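Local coordinates for Nsp15 (Middle East respiratory syndrome-related coronavirus, PDB 5YVD), which probably cleaves RNA at uridylates, as a coronavirus endoribonuclease of the EndoU family that assembles from six chains, at residues 221-233 with 296-308. Sequence-based numbering, arbitrary orientation.
Sequences KYGLENYAFEHVV and LDDFVMILKSQDL
Phe-229 is the knob: it enters a hole on helix 296-304 made by Leu-296, Phe-299, Val-300 and Leu-303. Its CZ comes 3.7 Å from CG2 of Val-300, while the CD1 methyls of Leu-296 and Leu-303 meet its edge near the ring plane. Within its own segment the ring is sandwiched, with Leu-224 CD1 over the centre of one face and Val-233 CG2 over the other. Phe-299, its CG anti to the backbone N (chi1 -177°), meets helix 229-233 with its ring edge: Val-232 CG1 lies near the ring plane, 3.7 Å from Phe-299 CZ. Farther along, Tyr-227 lies against Leu-303 and Lys-304: its CD1 is 3.9 Å from CB of Leu-303, and the Lys-304 side chain crosses that of Tyr-227 at about a right angle, with Lys-304 CG 3.8 Å from Tyr-227 OH. This packing belongs to the EndoU-family domain, where Met-206 of helix 205-212 and Phe-218 of helix 215-221 also press on Leu-296, and strand 334-340 backs Asn-226 and Leu-308. One direct hydrogen bond joins the segments: the extended Lys-304 side chain passes Leu-224 and gives NZ to Tyr-222 O at 3.1 Å, nearly in line with the carbonyl (166°). A water makes weak, long bonds to Leu-303 O and the Tyr-227 hydroxyl, and lies doubtfully close to Gln-306 O.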
loop_
_atom_site.group_PDB
_atom_site.type_symbol
_atom_site.label_atom_id
_atom_site.label_comp_id
_atom_site.label_asym_id
_atom_site.label_seq_id
_atom_site.Cartn_x
_atom_site.Cartn_y
_atom_site.Cartn_z
ATOM N N LYS A 221 -11.126 58.438 1.062
ATOM C CA LYS A 221 -11.978 58.478 2.246
ATOM C C LYS A 221 -11.232 58.282 3.569
ATOM O O LYS A 221 -11.594 58.894 4.589
ATOM C CB LYS A 221 -13.052 57.421 2.155
ATOM C CG LYS A 221 -13.845 57.231 3.435
ATOM C CD LYS A 221 -15.236 56.688 3.152
ATOM C CE LYS A 221 -15.944 56.347 4.457
ATOM N NZ LYS A 221 -17.329 55.870 4.223
ATOM N N TYR A 222 -10.210 57.424 3.564
ATOM C CA TYR A 222 -9.512 57.040 4.808
ATOM C C TYR A 222 -8.099 57.633 4.898
ATOM O O TYR A 222 -7.344 57.300 5.815
ATOM C CB TYR A 222 -9.502 55.507 4.972
ATOM C CG TYR A 222 -10.884 54.941 5.259
ATOM C CD1 TYR A 222 -11.616 54.297 4.267
ATOM C CD2 TYR A 222 -11.468 55.074 6.520
ATOM C CE1 TYR A 222 -12.889 53.807 4.518
ATOM C CE2 TYR A 222 -12.740 54.582 6.783
ATOM C CZ TYR A 222 -13.446 53.950 5.783
ATOM O OH TYR A 222 -14.716 53.479 6.010
ATOM N N GLY A 223 -7.756 58.526 3.964
ATOM C CA GLY A 223 -6.465 59.231 3.994
ATOM C C GLY A 223 -5.257 58.349 3.722
ATOM O O GLY A 223 -4.183 58.580 4.275
ATOM N N LEU A 224 -5.398 57.367 2.832
ATOM C CA LEU A 224 -4.300 56.417 2.599
ATOM C C LEU A 224 -3.379 56.757 1.421
ATOM O O LEU A 224 -2.578 55.946 0.998
ATOM C CB LEU A 224 -4.852 54.992 2.460
ATOM C CG LEU A 224 -5.604 54.485 3.698
ATOM C CD1 LEU A 224 -6.361 53.217 3.322
ATOM C CD2 LEU A 224 -4.684 54.234 4.889
ATOM N N GLU A 225 -3.468 57.968 0.920
ATOM C CA GLU A 225 -2.628 58.404 -0.190
ATOM C C GLU A 225 -1.126 58.075 -0.063
ATOM O O GLU A 225 -0.493 57.787 -1.051
ATOM C CB GLU A 225 -2.830 59.905 -0.415
ATOM C CG GLU A 225 -4.199 60.266 -1.001
ATOM C CD GLU A 225 -5.263 60.596 0.037
ATOM O OE1 GLU A 225 -5.165 60.148 1.197
ATOM O OE2 GLU A 225 -6.234 61.302 -0.307
ATOM N N ASN A 226 -0.562 58.095 1.143
ATOM C CA ASN A 226 0.881 57.837 1.321
ATOM C C ASN A 226 1.255 56.394 1.721
ATOM O O ASN A 226 2.378 56.142 2.184
ATOM C CB ASN A 226 1.449 58.804 2.374
ATOM C CG ASN A 226 1.509 60.250 1.895
ATOM O OD1 ASN A 226 1.242 60.576 0.728
ATOM N ND2 ASN A 226 1.888 61.127 2.807
ATOM N N TYR A 227 0.334 55.452 1.527
ATOM C CA TYR A 227 0.474 54.117 2.092
ATOM C C TYR A 227 0.407 52.966 1.074
ATOM O O TYR A 227 0.256 51.785 1.446
ATOM C CB TYR A 227 -0.575 53.948 3.197
ATOM C CG TYR A 227 -0.360 54.927 4.316
ATOM C CD1 TYR A 227 0.604 54.702 5.277
ATOM C CD2 TYR A 227 -1.070 56.128 4.366
ATOM C CE1 TYR A 227 0.836 55.623 6.291
ATOM C CE2 TYR A 227 -0.856 57.056 5.381
ATOM C CZ TYR A 227 0.099 56.794 6.341
ATOM O OH TYR A 227 0.320 57.690 7.354
ATOM N N ALA A 228 0.524 53.304 -0.202
ATOM C CA ALA A 228 0.620 52.313 -1.267
ATOM C C ALA A 228 -0.448 51.223 -1.261
ATOM O O ALA A 228 -0.178 50.096 -1.672
ATOM C CB ALA A 228 1.997 51.667 -1.222
ATOM N N PHE A 229 -1.664 51.539 -0.831
ATOM C CA PHE A 229 -2.709 50.514 -0.746
ATOM C C PHE A 229 -2.917 49.783 -2.066
ATOM O O PHE A 229 -3.276 48.607 -2.084
ATOM C CB PHE A 229 -4.031 51.104 -0.244
ATOM C CG PHE A 229 -4.337 50.732 1.163
ATOM C CD1 PHE A 229 -5.560 50.171 1.502
ATOM C CD2 PHE A 229 -3.364 50.878 2.153
ATOM C CE1 PHE A 229 -5.815 49.783 2.812
ATOM C CE2 PHE A 229 -3.615 50.484 3.462
ATOM C CZ PHE A 229 -4.843 49.937 3.790
ATOM N N GLU A 230 -2.703 50.491 -3.166
ATOM C CA GLU A 230 -2.855 49.925 -4.496
ATOM C C GLU A 230 -1.966 48.687 -4.577
ATOM O O GLU A 230 -2.445 47.579 -4.852
ATOM C CB GLU A 230 -2.481 50.986 -5.556
ATOM C CG GLU A 230 -3.471 51.251 -6.695
ATOM C CD GLU A 230 -4.920 51.347 -6.259
ATOM O OE1 GLU A 230 -5.435 52.475 -6.167
ATOM O OE2 GLU A 230 -5.540 50.279 -6.032
ATOM N N HIS A 231 -0.687 48.875 -4.265
ATOM C CA HIS A 231 0.291 47.775 -4.275
ATOM C C HIS A 231 0.030 46.761 -3.151
ATOM O O HIS A 231 -0.132 45.563 -3.405
ATOM C CB HIS A 231 1.719 48.333 -4.137
ATOM C CG HIS A 231 2.797 47.317 -4.356
ATOM N ND1 HIS A 231 3.304 47.021 -5.604
ATOM C CD2 HIS A 231 3.471 46.536 -3.487
ATOM C CE1 HIS A 231 4.243 46.100 -5.496
ATOM N NE2 HIS A 231 4.367 45.792 -4.220
ATOM N N VAL A 232 -0.055 47.253 -1.925
ATOM C CA VAL A 232 0.003 46.387 -0.764
ATOM C C VAL A 232 -1.298 45.597 -0.578
ATOM O O VAL A 232 -1.287 44.378 -0.420
ATOM C CB VAL A 232 0.352 47.199 0.514
ATOM C CG1 VAL A 232 0.336 46.305 1.731
ATOM C CG2 VAL A 232 1.721 47.845 0.399
ATOM N N VAL A 233 -2.423 46.286 -0.602
ATOM C CA VAL A 233 -3.694 45.650 -0.274
ATOM C C VAL A 233 -4.475 45.209 -1.520
ATOM O O VAL A 233 -4.808 44.030 -1.674
ATOM C CB VAL A 233 -4.547 46.578 0.585
ATOM C CG1 VAL A 233 -5.725 45.817 1.174
ATOM C CG2 VAL A 233 -3.687 47.168 1.703
ATOM N N LEU A 296 -8.859 45.046 8.966
ATOM C CA LEU A 296 -8.222 46.054 8.106
ATOM C C LEU A 296 -7.892 47.330 8.890
ATOM O O LEU A 296 -6.843 47.938 8.687
ATOM C CB LEU A 296 -9.110 46.385 6.918
ATOM C CG LEU A 296 -8.737 47.566 6.023
ATOM C CD1 LEU A 296 -7.454 47.300 5.256
ATOM C CD2 LEU A 296 -9.885 47.840 5.072
ATOM N N ASP A 297 -8.785 47.716 9.795
ATOM C CA ASP A 297 -8.531 48.841 10.684
ATOM C C ASP A 297 -7.221 48.663 11.450
ATOM O O ASP A 297 -6.445 49.601 11.627
ATOM C CB ASP A 297 -9.655 48.992 11.703
ATOM C CG ASP A 297 -11.013 49.112 11.068
ATOM O OD1 ASP A 297 -11.536 50.236 11.057
ATOM O OD2 ASP A 297 -11.551 48.087 10.599
ATOM N N ASP A 298 -6.974 47.456 11.917
ATOM C CA ASP A 298 -5.741 47.205 12.657
ATOM C C ASP A 298 -4.485 47.323 11.756
ATOM O O ASP A 298 -3.436 47.865 12.162
ATOM C CB ASP A 298 -5.836 45.839 13.343
ATOM C CG ASP A 298 -6.903 45.811 14.439
ATOM O OD1 ASP A 298 -7.200 46.878 15.027
ATOM O OD2 ASP A 298 -7.418 44.719 14.738
ATOM N N PHE A 299 -4.601 46.825 10.528
ATOM C CA PHE A 299 -3.522 46.953 9.553
ATOM C C PHE A 299 -3.257 48.415 9.224
ATOM O O PHE A 299 -2.113 48.827 9.075
ATOM C CB PHE A 299 -3.898 46.211 8.286
ATOM C CG PHE A 299 -2.827 46.209 7.231
ATOM C CD1 PHE A 299 -1.790 45.307 7.289
ATOM C CD2 PHE A 299 -2.896 47.075 6.151
ATOM C CE1 PHE A 299 -0.828 45.274 6.307
ATOM C CE2 PHE A 299 -1.938 47.051 5.156
ATOM C CZ PHE A 299 -0.904 46.142 5.233
ATOM N N VAL A 300 -4.318 49.201 9.120
ATOM C CA VAL A 300 -4.167 50.626 8.852
ATOM C C VAL A 300 -3.486 51.338 10.046
ATOM O O VAL A 300 -2.591 52.162 9.889
ATOM C CB VAL A 300 -5.528 51.274 8.514
ATOM C CG1 VAL A 300 -5.404 52.788 8.463
ATOM C CG2 VAL A 300 -6.049 50.749 7.192
ATOM N N MET A 301 -3.908 50.993 11.241
ATOM C CA MET A 301 -3.340 51.581 12.437
ATOM C C MET A 301 -1.821 51.396 12.446
ATOM O O MET A 301 -1.079 52.334 12.707
ATOM C CB MET A 301 -3.997 50.933 13.648
ATOM C CG MET A 301 -3.803 51.615 14.973
ATOM S SD MET A 301 -5.028 50.921 16.119
ATOM C CE MET A 301 -4.390 49.266 16.446
ATOM N N ILE A 302 -1.366 50.195 12.128
ATOM C CA ILE A 302 0.052 49.890 12.170
ATOM C C ILE A 302 0.848 50.753 11.205
ATOM O O ILE A 302 1.928 51.253 11.540
ATOM C CB ILE A 302 0.293 48.421 11.796
ATOM C CG1 ILE A 302 -0.134 47.542 12.956
ATOM C CG2 ILE A 302 1.761 48.162 11.406
ATOM C CD1 ILE A 302 -0.200 46.080 12.601
ATOM N N LEU A 303 0.334 50.895 9.989
ATOM C CA LEU A 303 1.022 51.688 8.989
ATOM C C LEU A 303 1.141 53.151 9.371
ATOM O O LEU A 303 2.159 53.784 9.094
ATOM C CB LEU A 303 0.274 51.605 7.673
ATOM C CG LEU A 303 0.427 50.302 6.936
ATOM C CD1 LEU A 303 -0.300 50.454 5.623
ATOM C CD2 LEU A 303 1.890 49.942 6.735
ATOM N N LYS A 304 0.085 53.689 9.976
ATOM C CA LYS A 304 0.048 55.085 10.343
ATOM C C LYS A 304 0.882 55.354 11.578
ATOM O O LYS A 304 1.038 56.499 11.969
ATOM C CB LYS A 304 -1.398 55.529 10.553
ATOM C CG LYS A 304 -2.179 55.631 9.250
ATOM C CD LYS A 304 -3.516 56.326 9.468
ATOM C CE LYS A 304 -4.169 56.741 8.155
ATOM N NZ LYS A 304 -5.574 57.181 8.380
ATOM N N SER A 305 1.417 54.299 12.186
ATOM C CA SER A 305 2.329 54.417 13.334
ATOM C C SER A 305 3.780 54.548 12.923
ATOM O O SER A 305 4.645 54.682 13.770
ATOM C CB SER A 305 2.226 53.178 14.232
ATOM O OG SER A 305 0.885 52.960 14.620
ATOM N N GLN A 306 4.056 54.505 11.630
ATOM C CA GLN A 306 5.416 54.262 11.175
ATOM C C GLN A 306 6.043 55.473 10.502
ATOM O O GLN A 306 5.355 56.293 9.893
ATOM C CB GLN A 306 5.440 53.069 10.215
ATOM C CG GLN A 306 6.434 51.988 10.624
ATOM C CD GLN A 306 5.994 51.243 11.865
ATOM O OE1 GLN A 306 4.807 50.961 12.037
ATOM N NE2 GLN A 306 6.951 50.917 12.739
ATOM N N ASP A 307 7.365 55.549 10.602
ATOM C CA ASP A 307 8.140 56.623 9.992
ATOM C C ASP A 307 8.382 56.399 8.479
ATOM O O ASP A 307 9.123 55.494 8.047
ATOM C CB ASP A 307 9.467 56.826 10.739
ATOM C CG ASP A 307 10.087 58.169 10.444
ATOM O OD1 ASP A 307 9.808 59.118 11.207
ATOM O OD2 ASP A 307 10.808 58.285 9.427
ATOM N N LEU A 308 7.751 57.260 7.686
ATOM C CA LEU A 308 7.826 57.181 6.237
ATOM C C LEU A 308 9.162 57.753 5.752
ATOM O O LEU A 308 9.463 57.722 4.554
ATOM C CB LEU A 308 6.633 57.920 5.609
ATOM C CG LEU A 308 5.231 57.465 6.072
ATOM C CD1 LEU A 308 4.137 58.296 5.412
ATOM C CD2 LEU A 308 5.023 55.978 5.803
HETATM O O HOH W 1 3.076 57.019 9.316
#